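Local coordinates for UDP-N-acetylmuramate--L-alanine ligase (Thermotoga maritima, PDB 1J6U), which catalyses the ATP-dependent ligation of L-alanine to UDP-N-acetylmuramate, a step in the synthesis of cell-wall peptidoglycan, at residues 123-128 and 170-175; 127-132 and 145-150; 185-190 and 207-212; 175-180 and 196-201; 200-205 and 225-230. All coordinates share one frame; numbering follows the deposited sequence.

How the contacts relate
From the N terminus, contact 1 joins the P-loop and first turn of helix 125-138 to the loop after strand 166-170. Contact 2 starts on the same helix, sharing T127 and T128 with contact 1, and closes a shorter loop within the span of contact 1 by packing the helix on the end of strand 144-146. Contact 4 begins at E175, where contact 1 ends, and ties the loops after strands 166-170 and 184-187, which flank strand 116-120. Contact 3, between strand 184-187 and helix 202-214, crosses contact 4 along the chain. Contact 5 opens where contact 4 closes, at N200 and S201, crosses contact 3, and brings the start of helix 202-214 to the loop after strand 218-222.

Contact 1: 123-128 and 170-175; sequences DGKTTT and LDESEE
OD1 of D171 is held by two groups: NZ of K125 makes a salt bridge to it at 3.6 Å, and OG of S173 donates to its syn lone pair from 3.0 Å. The salt bridge is long, and K125 NZ also donates to O of G121. A second carboxylate stands nearby, OE1 of E172 lying 4.4 Å from K125 NZ, while the other oxygen of E172 bonds to the hydroxyl of Y205. Lysine suits this place because its chain works along its length: bent at chi3 (55°), it lays CD 3.3 Å from O of L170 before NZ turns to the acids. A leucine here would probably leave D171 without its positive mate and the carbonyl of G121 without this donor. The turn before the lysine needs a glycine, since at its backbone angles a CB on G124 would jam against the preceding carbonyl. O of G124 then takes both N and OG1 of T128, the latter at 2.8 Å. Residues 121-127 form a P-loop, predicted to bind ATP. It leads from strand 116-120 into helix 125-138, facing the end of the adjacent parallel strand 166-170, whose L170 packs on I212 of helix 202-214.

Contact 2: 127-132 and 145-150; sequences TTTAMV and VFLGGI
L147 meets T129 and A130 where the helix of the P-loop, 125-138, lies against the mixed sheet of the Mur ligase middle domain. Helix 125-138 connects strand 116-120 to strand 144-146 in a beta-alpha-beta crossover that passes over strand 166-170, the strand between them. The apolar contacts are shared by the two branches of the leucine. CD2 of L147 rests 4.0 Å from CB of T129, and CD1 of L147 lies 4.1 Å from CB of A130. The alanine is small enough for the helix to come close, its CA and that of L147 being 6.7 Å apart. F306 and V309 also pack on A130. The aromatic contacts lie on the far side of the strand, where F146 points away from the helix and meets F105, H31 and Y159 edge-to-face. Polar bonds stay within each element or its own sheet. The backbone of F146 pairs with V167. OG1 of T129 stands beside its own backbone N (chi1 -54°) and bonds to O of K125 one turn earlier, which satisfies the hydroxyl inside the helix and turns the methyl CG2 outward, as suits a threonine facing an apolar neighbour. That methyl comes near the strand's backbone, CG2 of T129 lying 4.3 Å from O of F146.

Contact 3: 185-190 and 207-212; sequences LIITNA and SAFEKI
In the beta-alpha-beta unit formed by strand 184-187, helix 202-214 and strand 218-222, the first strand turns L185 and I187 toward the helix, where I212 and F209 receive them; A190, just beyond the strand, joins in. CD2 of L185 touches CG2 of I212 at 3.8 Å, the two side chains crossing at about a right angle. I187 reaches the ring of F209 with both branches: its CD1 lies 3.9 Å from CD2 of F209, and its CG2 is 4.0 Å from CE2 of F209. A190 lies by another part of the ring, its CB 3.6 Å from F209 CE1. I187 and A190 both approach the ring obliquely. With CG anti to its own carbonyl carbon (chi1 -78°), F209 carries its ring toward the strand to meet I187 and A190, and F177 and Y205 meet the same ring edge-to-face. Between L185 and I187, I186 points the other way, onto T128 and V132 of helix 125-138, so the strand is buried between two helices. Beta-branched isoleucine suits such a strand, and the small A190 suits a spot hard against an aromatic ring. All five touching residues are buried and meet through carbon alone, which suggests that here the helix is held to the strand mainly by close fit and exclusion of water.

Contact 4: 175-180 and 196-201; sequences EFFSEF and ENYGNS
N197 and E175 share the direct polar bond of this contact: N of E175 donates to OD1 of N197 at 2.9 Å, a fairly straight bond with an N-H...O angle of 159°. Next to it, CG of E175 stands anti to the backbone N (chi1 -170°), which sends the chain along Y198 and puts CG of E175 3.3 Å from CE2 of Y198. Glutamate suits the place because its extended chain offers methylenes to the tyrosine and carries the carboxylate, its plane 88° from that of the ring, on to a salt bridge with R204. The hydroxyl of Y198 sits in the plane of the F177 ring, at its edge, 3.2 Å from F177 CE2, and bonds to O of E172; the two aromatic side chains cross at about a right angle. A leucine in place of Y198 would probably leave that carbonyl without its donor and open a gap beside E175 and F177. A water donates to OD1 of N197 at 2.8 Å and accepts from N of F176, extending the asparagine's hold along the backbone. In the next shell, O of E175 takes N and OG of S178, the latter at 2.7 Å, which fixes the first turn of the 3-10 segment. Both segments belong to loops that leave the C-terminal ends of strands 166-170 and 184-187, the edge of the sheet where P-loop folds characteristically place the nucleotide.

Contact 5: 200-205 and 225-230; sequences NSLTRY and DELTSH
L227 and Y205 make the closest of the apolar contacts, with CD2 of L227 3.4 Å from CE2 of Y205. The methyl comes in at the edge of the ring and in its plane, and the two side chains cross at about a right angle. L202 adds a lighter touch, its CD1 4.2 Å from the same CD2 of L227, so a single leucine methyl is shared by residues three positions apart, L202 pointing toward the loop and Y205 bringing only the far part of its ring to it. With CG anti to the backbone N (chi1 -174°), Y205 swings its ring out so that the CD2-CE2 edge meets the leucine; the ring also meets Y198 edge-to-face, and its hydroxyl bonds to OE2 of E172. These residues stand in the first turn of helix 202-214, the helix of a beta-alpha-beta unit, while L227 belongs to the loop after the unit's second strand, 218-222. Hydrogen bonds shape the two segments from within. S201 is the N-cap: its OG accepts from N of R204 at 3.2 Å, a role suited to a short hydroxyl side chain. Within 225-230, O of D225 accepts from N of S229 and also from OG of S229, the latter at 3.1 Å and above the carbonyl plane.

Contact 1: 123-128 and 170-175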
# COMPACT_ATOMS: atom_id res chain seq x y z
N ASP A 123 -4.25 -3.13 7.96
CA ASP A 123 -2.83 -2.88 7.72
C ASP A 123 -2.14 -4.06 7.07
O ASP A 123 -2.43 -5.19 7.41
CB ASP A 123 -2.11 -2.63 9.05
CG ASP A 123 -2.86 -1.65 9.95
OD1 ASP A 123 -2.99 -0.46 9.57
OD2 ASP A 123 -3.31 -2.08 11.05
N GLY A 124 -1.21 -3.78 6.16
CA GLY A 124 -0.41 -4.82 5.52
C GLY A 124 -0.91 -5.33 4.19
O GLY A 124 -0.25 -6.07 3.46
N LYS A 125 -2.11 -4.89 3.88
CA LYS A 125 -2.81 -5.27 2.69
C LYS A 125 -2.07 -5.14 1.37
O LYS A 125 -2.01 -6.08 0.58
CB LYS A 125 -4.13 -4.49 2.70
CG LYS A 125 -4.98 -4.53 1.50
CD LYS A 125 -6.21 -3.69 1.77
CE LYS A 125 -5.79 -2.29 2.18
NZ LYS A 125 -6.87 -1.54 2.88
N THR A 126 -1.46 -3.98 1.14
CA THR A 126 -0.79 -3.75 -0.14
C THR A 126 0.48 -4.55 -0.27
O THR A 126 0.76 -5.10 -1.35
CB THR A 126 -0.51 -2.21 -0.37
OG1 THR A 126 -1.72 -1.48 -0.17
CG2 THR A 126 -0.05 -1.93 -1.78
N THR A 127 1.28 -4.61 0.79
CA THR A 127 2.52 -5.39 0.74
C THR A 127 2.19 -6.88 0.57
O THR A 127 2.82 -7.58 -0.25
CB THR A 127 3.39 -5.19 2.02
OG1 THR A 127 4.04 -3.92 1.95
CG2 THR A 127 4.47 -6.28 2.13
N THR A 128 1.20 -7.35 1.34
CA THR A 128 0.78 -8.75 1.28
C THR A 128 0.32 -9.07 -0.13
O THR A 128 0.72 -10.09 -0.71
CB THR A 128 -0.33 -9.02 2.29
OG1 THR A 128 0.22 -8.87 3.61
CG2 THR A 128 -0.88 -10.46 2.11
N LEU A 170 -8.49 -5.60 -1.65
CA LEU A 170 -9.86 -5.18 -1.43
C LEU A 170 -9.81 -4.19 -0.29
O LEU A 170 -9.28 -4.49 0.79
CB LEU A 170 -10.75 -6.35 -1.01
CG LEU A 170 -11.50 -7.06 -2.11
CD1 LEU A 170 -12.44 -8.07 -1.49
CD2 LEU A 170 -12.30 -6.07 -2.90
N ASP A 171 -10.35 -3.01 -0.49
CA ASP A 171 -10.33 -2.04 0.60
C ASP A 171 -11.53 -2.23 1.53
O ASP A 171 -12.67 -2.03 1.13
CB ASP A 171 -10.32 -0.62 0.04
CG ASP A 171 -10.54 0.40 1.11
OD1 ASP A 171 -9.90 0.26 2.18
OD2 ASP A 171 -11.35 1.33 0.88
N GLU A 172 -11.26 -2.60 2.77
CA GLU A 172 -12.34 -2.82 3.69
C GLU A 172 -12.93 -1.51 4.19
O GLU A 172 -13.59 -1.46 5.24
CB GLU A 172 -11.90 -3.71 4.87
CG GLU A 172 -10.55 -3.40 5.54
CD GLU A 172 -10.48 -2.04 6.20
OE1 GLU A 172 -10.42 -1.03 5.45
OE2 GLU A 172 -10.48 -1.97 7.45
N SER A 173 -12.71 -0.44 3.44
CA SER A 173 -13.26 0.83 3.87
C SER A 173 -14.64 0.90 3.30
O SER A 173 -15.54 1.45 3.91
CB SER A 173 -12.44 2.01 3.35
OG SER A 173 -11.26 2.08 4.12
N GLU A 174 -14.80 0.33 2.12
CA GLU A 174 -16.10 0.34 1.50
C GLU A 174 -16.77 -0.98 1.83
O GLU A 174 -16.27 -2.04 1.47
CB GLU A 174 -15.96 0.51 -0.02
CG GLU A 174 -14.65 1.20 -0.42
CD GLU A 174 -14.64 1.72 -1.87
OE1 GLU A 174 -13.54 1.79 -2.48
OE2 GLU A 174 -15.74 2.07 -2.39
N GLU A 175 -17.90 -0.90 2.52
CA GLU A 175 -18.71 -2.06 2.90
C GLU A 175 -18.92 -3.05 1.73
O GLU A 175 -18.97 -4.28 1.92
CB GLU A 175 -20.06 -1.58 3.42
CG GLU A 175 -20.93 -2.63 4.09
CD GLU A 175 -22.25 -2.04 4.59
OE1 GLU A 175 -22.61 -2.26 5.78
OE2 GLU A 175 -22.91 -1.34 3.79

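Contact 2: 127-132 and 145-150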
# COMPACT_ATOMS: atom_id res chain seq x y z
N THR A 127 1.28 -4.61 0.79
CA THR A 127 2.52 -5.39 0.74
C THR A 127 2.19 -6.88 0.57
O THR A 127 2.82 -7.58 -0.25
CB THR A 127 3.39 -5.19 2.02
OG1 THR A 127 4.04 -3.92 1.95
CG2 THR A 127 4.47 -6.28 2.13
N THR A 128 1.20 -7.35 1.34
CA THR A 128 0.78 -8.75 1.28
C THR A 128 0.32 -9.07 -0.13
O THR A 128 0.72 -10.09 -0.71
CB THR A 128 -0.33 -9.02 2.29
OG1 THR A 128 0.22 -8.87 3.61
CG2 THR A 128 -0.88 -10.46 2.11
N THR A 129 -0.47 -8.18 -0.70
CA THR A 129 -0.91 -8.37 -2.07
C THR A 129 0.27 -8.41 -3.04
O THR A 129 0.29 -9.20 -3.98
CB THR A 129 -1.80 -7.22 -2.55
OG1 THR A 129 -2.88 -7.05 -1.63
CG2 THR A 129 -2.33 -7.52 -3.92
N ALA A 130 1.25 -7.55 -2.80
CA ALA A 130 2.40 -7.49 -3.69
C ALA A 130 3.18 -8.80 -3.57
O ALA A 130 3.69 -9.36 -4.57
CB ALA A 130 3.28 -6.25 -3.36
N MSE A 131 3.26 -9.31 -2.34
CA MSE A 131 3.94 -10.58 -2.09
C MSE A 131 3.23 -11.72 -2.87
O MSE A 131 3.90 -12.47 -3.58
CB MSE A 131 3.97 -10.87 -0.61
CG MSE A 131 4.96 -10.08 0.11
SE MSE A 131 4.86 -10.41 1.99
CE MSE A 131 6.62 -9.77 2.48
N VAL A 132 1.90 -11.81 -2.75
CA VAL A 132 1.12 -12.82 -3.44
C VAL A 132 1.38 -12.72 -4.93
O VAL A 132 1.71 -13.73 -5.56
CB VAL A 132 -0.41 -12.63 -3.17
CG1 VAL A 132 -1.24 -13.64 -4.02
CG2 VAL A 132 -0.68 -12.85 -1.72
N VAL A 145 -2.48 -8.56 -12.09
CA VAL A 145 -2.33 -7.91 -10.79
C VAL A 145 -2.93 -6.49 -10.70
O VAL A 145 -2.78 -5.68 -11.60
CB VAL A 145 -0.83 -7.84 -10.40
CG1 VAL A 145 -0.66 -7.31 -8.96
CG2 VAL A 145 -0.19 -9.23 -10.57
N PHE A 146 -3.61 -6.23 -9.60
CA PHE A 146 -4.20 -4.93 -9.32
C PHE A 146 -3.64 -4.60 -7.95
O PHE A 146 -4.11 -5.10 -6.93
CB PHE A 146 -5.75 -5.01 -9.23
CG PHE A 146 -6.41 -5.18 -10.54
CD1 PHE A 146 -6.60 -6.45 -11.08
CD2 PHE A 146 -6.83 -4.07 -11.28
CE1 PHE A 146 -7.19 -6.59 -12.35
CE2 PHE A 146 -7.41 -4.22 -12.53
CZ PHE A 146 -7.59 -5.48 -13.07
N LEU A 147 -2.65 -3.73 -7.94
CA LEU A 147 -2.01 -3.36 -6.69
C LEU A 147 -2.38 -1.96 -6.24
O LEU A 147 -2.53 -1.06 -7.08
CB LEU A 147 -0.50 -3.38 -6.89
CG LEU A 147 0.37 -4.14 -5.90
CD1 LEU A 147 1.73 -3.49 -6.00
CD2 LEU A 147 -0.19 -4.10 -4.48
N GLY A 148 -2.49 -1.78 -4.93
CA GLY A 148 -2.78 -0.47 -4.37
C GLY A 148 -1.47 0.23 -4.03
O GLY A 148 -1.37 0.96 -3.05
N GLY A 149 -0.44 0.01 -4.84
CA GLY A 149 0.83 0.62 -4.56
C GLY A 149 1.70 0.33 -5.75
O GLY A 149 1.23 -0.28 -6.70
N ILE A 150 2.96 0.79 -5.73
CA ILE A 150 3.80 0.52 -6.86
C ILE A 150 4.87 -0.54 -6.57
O ILE A 150 5.62 -0.45 -5.59
CB ILE A 150 4.52 1.81 -7.34
CG1 ILE A 150 3.50 2.86 -7.76
CG2 ILE A 150 5.46 1.46 -8.51
CD1 ILE A 150 2.62 2.44 -8.93

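Contact 3: 185-190 and 207-212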
# COMPACT_ATOMS: atom_id res chain seq x y z
N LEU A 185 -8.85 -15.58 0.16
CA LEU A 185 -8.83 -14.28 0.75
C LEU A 185 -7.91 -14.25 1.98
O LEU A 185 -8.06 -15.08 2.90
CB LEU A 185 -10.23 -13.92 1.20
CG LEU A 185 -10.28 -12.72 2.14
CD1 LEU A 185 -10.11 -11.47 1.28
CD2 LEU A 185 -11.59 -12.70 2.95
N ILE A 186 -6.94 -13.33 1.97
CA ILE A 186 -6.11 -13.15 3.16
C ILE A 186 -6.70 -11.89 3.82
O ILE A 186 -6.98 -10.88 3.15
CB ILE A 186 -4.64 -12.83 2.86
CG1 ILE A 186 -3.92 -14.06 2.31
CG2 ILE A 186 -3.96 -12.36 4.13
CD1 ILE A 186 -2.44 -13.78 1.89
N ILE A 187 -6.95 -11.97 5.12
CA ILE A 187 -7.45 -10.82 5.85
C ILE A 187 -6.30 -10.57 6.81
O ILE A 187 -6.14 -11.32 7.77
CB ILE A 187 -8.70 -11.14 6.70
CG1 ILE A 187 -9.85 -11.63 5.82
CG2 ILE A 187 -9.12 -9.89 7.47
CD1 ILE A 187 -11.12 -12.01 6.63
N THR A 188 -5.51 -9.52 6.55
CA THR A 188 -4.33 -9.20 7.38
C THR A 188 -4.69 -8.92 8.81
O THR A 188 -4.00 -9.38 9.73
CB THR A 188 -3.59 -7.97 6.85
OG1 THR A 188 -4.53 -6.91 6.69
CG2 THR A 188 -2.93 -8.27 5.53
N ASN A 189 -5.76 -8.15 8.99
CA ASN A 189 -6.29 -7.79 10.32
C ASN A 189 -7.47 -6.90 10.00
O ASN A 189 -7.68 -6.51 8.85
CB ASN A 189 -5.29 -6.97 11.14
CG ASN A 189 -4.70 -5.84 10.33
OD1 ASN A 189 -5.42 -5.06 9.69
ND2 ASN A 189 -3.38 -5.75 10.32
N ALA A 190 -8.23 -6.57 11.02
CA ALA A 190 -9.44 -5.77 10.83
C ALA A 190 -9.65 -5.01 12.14
O ALA A 190 -10.29 -5.52 13.07
CB ALA A 190 -10.64 -6.69 10.53
N SER A 207 -20.10 -7.99 10.05
CA SER A 207 -20.94 -8.69 9.09
C SER A 207 -20.33 -8.72 7.72
O SER A 207 -20.44 -9.72 7.01
CB SER A 207 -22.33 -8.07 9.03
OG SER A 207 -22.95 -8.10 10.30
N ALA A 208 -19.73 -7.60 7.33
CA ALA A 208 -19.07 -7.50 6.03
C ALA A 208 -18.01 -8.60 5.91
O ALA A 208 -17.93 -9.28 4.88
CB ALA A 208 -18.45 -6.15 5.86
N PHE A 209 -17.20 -8.79 6.95
CA PHE A 209 -16.18 -9.83 6.88
C PHE A 209 -16.80 -11.22 6.88
O PHE A 209 -16.40 -12.09 6.09
CB PHE A 209 -15.18 -9.69 8.03
CG PHE A 209 -14.18 -8.62 7.79
CD1 PHE A 209 -14.26 -7.41 8.47
CD2 PHE A 209 -13.21 -8.78 6.81
CE1 PHE A 209 -13.39 -6.37 8.17
CE2 PHE A 209 -12.33 -7.76 6.50
CZ PHE A 209 -12.42 -6.55 7.18
N GLU A 210 -17.77 -11.40 7.77
CA GLU A 210 -18.50 -12.65 7.88
C GLU A 210 -18.93 -13.12 6.48
O GLU A 210 -18.64 -14.24 6.03
CB GLU A 210 -19.74 -12.42 8.74
CG GLU A 210 -19.99 -13.50 9.74
CD GLU A 210 -19.35 -13.18 11.05
OE1 GLU A 210 -19.53 -12.03 11.50
OE2 GLU A 210 -18.69 -14.08 11.64
N LYS A 211 -19.62 -12.21 5.82
CA LYS A 211 -20.13 -12.37 4.48
C LYS A 211 -19.11 -12.71 3.40
O LYS A 211 -19.33 -13.65 2.62
CB LYS A 211 -20.90 -11.11 4.06
CG LYS A 211 -21.44 -11.18 2.63
CD LYS A 211 -22.43 -10.08 2.35
CE LYS A 211 -23.29 -10.45 1.16
NZ LYS A 211 -24.49 -9.56 1.08
N ILE A 212 -18.00 -11.96 3.33
CA ILE A 212 -17.04 -12.30 2.29
C ILE A 212 -16.40 -13.64 2.62
O ILE A 212 -16.13 -14.44 1.72
CB ILE A 212 -15.96 -11.22 2.08
CG1 ILE A 212 -15.17 -11.55 0.82
CG2 ILE A 212 -15.03 -11.12 3.28
CD1 ILE A 212 -14.26 -10.48 0.42

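Contact 4: 175-180 and 196-201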
# COMPACT_ATOMS: atom_id res chain seq x y z
N GLU A 175 -17.90 -0.90 2.52
CA GLU A 175 -18.71 -2.06 2.90
C GLU A 175 -18.92 -3.05 1.73
O GLU A 175 -18.97 -4.28 1.92
CB GLU A 175 -20.06 -1.58 3.42
CG GLU A 175 -20.93 -2.63 4.09
CD GLU A 175 -22.25 -2.04 4.59
OE1 GLU A 175 -22.61 -2.26 5.78
OE2 GLU A 175 -22.91 -1.34 3.79
N PHE A 176 -19.04 -2.51 0.52
CA PHE A 176 -19.25 -3.31 -0.69
C PHE A 176 -18.15 -4.34 -0.93
O PHE A 176 -18.29 -5.17 -1.81
CB PHE A 176 -19.32 -2.40 -1.92
CG PHE A 176 -19.78 -3.10 -3.17
CD1 PHE A 176 -21.12 -3.46 -3.33
CD2 PHE A 176 -18.89 -3.38 -4.21
CE1 PHE A 176 -21.56 -4.08 -4.52
CE2 PHE A 176 -19.31 -3.99 -5.40
CZ PHE A 176 -20.66 -4.35 -5.55
N PHE A 177 -17.05 -4.29 -0.17
CA PHE A 177 -15.99 -5.25 -0.41
C PHE A 177 -16.53 -6.62 -0.10
O PHE A 177 -16.15 -7.60 -0.74
CB PHE A 177 -14.73 -4.95 0.42
CG PHE A 177 -14.74 -5.51 1.81
CD1 PHE A 177 -14.11 -6.74 2.09
CD2 PHE A 177 -15.32 -4.80 2.86
CE1 PHE A 177 -14.06 -7.25 3.39
CE2 PHE A 177 -15.28 -5.30 4.16
CZ PHE A 177 -14.64 -6.53 4.44
N SER A 178 -17.46 -6.65 0.84
CA SER A 178 -18.14 -7.88 1.29
C SER A 178 -18.96 -8.56 0.18
O SER A 178 -19.44 -9.67 0.36
CB SER A 178 -19.09 -7.54 2.42
OG SER A 178 -20.13 -6.75 1.89
N GLU A 179 -19.12 -7.89 -0.96
CA GLU A 179 -19.85 -8.40 -2.09
C GLU A 179 -18.96 -9.20 -3.03
O GLU A 179 -19.43 -9.79 -4.00
CB GLU A 179 -20.48 -7.24 -2.88
CG GLU A 179 -21.56 -6.50 -2.12
CD GLU A 179 -22.68 -7.44 -1.68
OE1 GLU A 179 -22.87 -7.61 -0.45
OE2 GLU A 179 -23.36 -8.00 -2.57
N PHE A 180 -17.67 -9.19 -2.75
CA PHE A 180 -16.74 -9.96 -3.57
C PHE A 180 -16.75 -11.40 -3.06
O PHE A 180 -17.11 -11.67 -1.91
CB PHE A 180 -15.30 -9.39 -3.44
CG PHE A 180 -15.09 -8.14 -4.22
CD1 PHE A 180 -15.71 -6.95 -3.85
CD2 PHE A 180 -14.33 -8.16 -5.38
CE1 PHE A 180 -15.58 -5.80 -4.65
CE2 PHE A 180 -14.20 -7.01 -6.18
CZ PHE A 180 -14.82 -5.84 -5.81
N GLU A 196 -17.07 4.79 9.00
CA GLU A 196 -17.85 5.82 8.30
C GLU A 196 -18.78 5.27 7.25
O GLU A 196 -19.89 5.77 7.09
CB GLU A 196 -16.94 6.85 7.63
CG GLU A 196 -15.98 7.61 8.57
CD GLU A 196 -14.63 6.90 8.80
OE1 GLU A 196 -14.02 6.42 7.82
OE2 GLU A 196 -14.18 6.86 9.98
N ASN A 197 -18.34 4.24 6.53
CA ASN A 197 -19.14 3.66 5.46
C ASN A 197 -20.00 2.49 5.94
O ASN A 197 -20.73 1.87 5.17
CB ASN A 197 -18.22 3.25 4.31
CG ASN A 197 -18.98 2.87 3.05
OD1 ASN A 197 -19.08 1.69 2.69
ND2 ASN A 197 -19.50 3.87 2.35
N TYR A 198 -19.90 2.18 7.23
CA TYR A 198 -20.72 1.12 7.84
C TYR A 198 -21.69 1.77 8.84
O TYR A 198 -22.00 1.19 9.91
CB TYR A 198 -19.83 0.11 8.58
CG TYR A 198 -18.85 -0.61 7.70
CD1 TYR A 198 -17.60 -0.07 7.44
CD2 TYR A 198 -19.21 -1.78 7.04
CE1 TYR A 198 -16.73 -0.67 6.55
CE2 TYR A 198 -18.35 -2.39 6.14
CZ TYR A 198 -17.11 -1.82 5.90
OH TYR A 198 -16.24 -2.40 5.00
N GLY A 199 -22.15 2.97 8.50
CA GLY A 199 -23.04 3.70 9.37
C GLY A 199 -22.47 3.66 10.77
O GLY A 199 -23.20 3.49 11.74
N ASN A 200 -21.16 3.80 10.87
CA ASN A 200 -20.47 3.75 12.15
C ASN A 200 -20.92 2.59 13.00
O ASN A 200 -21.05 2.72 14.22
CB ASN A 200 -20.65 5.05 12.91
CG ASN A 200 -20.05 6.22 12.18
OD1 ASN A 200 -20.54 6.61 11.11
ND2 ASN A 200 -18.97 6.76 12.72
N SER A 201 -21.13 1.44 12.36
CA SER A 201 -21.56 0.24 13.05
C SER A 201 -20.56 -0.91 12.99
O SER A 201 -20.47 -1.60 11.97
CB SER A 201 -22.86 -0.26 12.45
OG SER A 201 -23.21 -1.48 13.07
O HOH W 1 -22.46 1.11 2.97
O HOH W 2 -19.33 0.36 0.29

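Contact 5: 200-205 and 225-230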
# COMPACT_ATOMS: atom_id res chain seq x y z
N ASN A 200 -21.16 3.80 10.87
CA ASN A 200 -20.47 3.75 12.15
C ASN A 200 -20.92 2.59 13.00
O ASN A 200 -21.05 2.72 14.22
CB ASN A 200 -20.65 5.05 12.91
CG ASN A 200 -20.05 6.22 12.18
OD1 ASN A 200 -20.54 6.61 11.11
ND2 ASN A 200 -18.97 6.76 12.72
N SER A 201 -21.13 1.44 12.36
CA SER A 201 -21.56 0.24 13.05
C SER A 201 -20.56 -0.91 12.99
O SER A 201 -20.47 -1.60 11.97
CB SER A 201 -22.86 -0.26 12.45
OG SER A 201 -23.21 -1.48 13.07
N LEU A 202 -19.83 -1.14 14.07
CA LEU A 202 -18.86 -2.23 14.09
C LEU A 202 -19.56 -3.54 13.73
O LEU A 202 -18.93 -4.48 13.27
CB LEU A 202 -18.20 -2.38 15.47
CG LEU A 202 -16.88 -3.14 15.57
CD1 LEU A 202 -15.81 -2.39 14.81
CD2 LEU A 202 -16.45 -3.28 17.01
N THR A 203 -20.87 -3.59 13.95
CA THR A 203 -21.63 -4.80 13.65
C THR A 203 -21.75 -5.01 12.15
O THR A 203 -21.59 -6.12 11.66
CB THR A 203 -23.04 -4.73 14.28
OG1 THR A 203 -23.14 -3.56 15.11
CG2 THR A 203 -23.30 -5.98 15.13
N ARG A 204 -22.03 -3.94 11.42
CA ARG A 204 -22.11 -4.05 9.98
C ARG A 204 -20.72 -4.45 9.48
O ARG A 204 -20.59 -5.30 8.61
CB ARG A 204 -22.52 -2.72 9.37
CG ARG A 204 -24.00 -2.49 9.39
CD ARG A 204 -24.36 -1.06 8.97
NE ARG A 204 -24.13 -0.80 7.56
CZ ARG A 204 -24.27 0.40 7.01
NH1 ARG A 204 -24.65 1.43 7.76
NH2 ARG A 204 -24.04 0.59 5.72
N TYR A 205 -19.70 -3.84 10.08
CA TYR A 205 -18.31 -4.11 9.72
C TYR A 205 -18.03 -5.61 9.89
O TYR A 205 -17.57 -6.28 8.95
CB TYR A 205 -17.39 -3.30 10.62
CG TYR A 205 -15.91 -3.37 10.28
CD1 TYR A 205 -15.42 -2.81 9.09
CD2 TYR A 205 -15.01 -3.93 11.18
CE1 TYR A 205 -14.03 -2.79 8.83
CE2 TYR A 205 -13.64 -3.93 10.93
CZ TYR A 205 -13.14 -3.36 9.76
OH TYR A 205 -11.77 -3.32 9.55
N ASP A 225 -6.08 -11.34 15.51
CA ASP A 225 -7.03 -10.27 15.19
C ASP A 225 -8.34 -10.55 15.91
O ASP A 225 -9.09 -11.43 15.51
CB ASP A 225 -7.25 -10.22 13.68
CG ASP A 225 -8.12 -9.07 13.25
OD1 ASP A 225 -9.35 -9.27 13.17
OD2 ASP A 225 -7.59 -7.96 12.98
N GLU A 226 -8.62 -9.79 16.97
CA GLU A 226 -9.84 -10.02 17.74
C GLU A 226 -11.07 -10.21 16.88
O GLU A 226 -11.74 -11.23 16.97
CB GLU A 226 -10.10 -8.87 18.75
N LEU A 227 -11.33 -9.24 16.02
CA LEU A 227 -12.49 -9.22 15.14
C LEU A 227 -12.60 -10.28 14.06
O LEU A 227 -13.70 -10.69 13.69
CB LEU A 227 -12.53 -7.90 14.41
CG LEU A 227 -13.68 -6.93 14.60
CD1 LEU A 227 -13.89 -6.73 16.07
CD2 LEU A 227 -13.33 -5.61 13.90
N THR A 228 -11.48 -10.76 13.57
CA THR A 228 -11.58 -11.60 12.41
C THR A 228 -10.90 -12.97 12.42
O THR A 228 -11.02 -13.73 11.47
CB THR A 228 -11.10 -10.69 11.24
OG1 THR A 228 -11.93 -10.86 10.10
CG2 THR A 228 -9.64 -10.92 10.91
N SER A 229 -10.22 -13.31 13.51
CA SER A 229 -9.48 -14.56 13.58
C SER A 229 -10.26 -15.84 13.35
O SER A 229 -9.78 -16.76 12.68
CB SER A 229 -8.76 -14.66 14.91
OG SER A 229 -9.68 -14.49 15.95
N HIS A 230 -11.44 -15.91 13.93
CA HIS A 230 -12.28 -17.08 13.82
C HIS A 230 -12.71 -17.37 12.36
O HIS A 230 -13.06 -18.50 12.02
CB HIS A 230 -13.51 -16.90 14.73
CG HIS A 230 -14.49 -15.91 14.21
ND1 HIS A 230 -14.33 -14.54 14.37
CD2 HIS A 230 -15.60 -16.07 13.44
CE1 HIS A 230 -15.29 -13.91 13.72
NE2 HIS A 230 -16.07 -14.81 13.15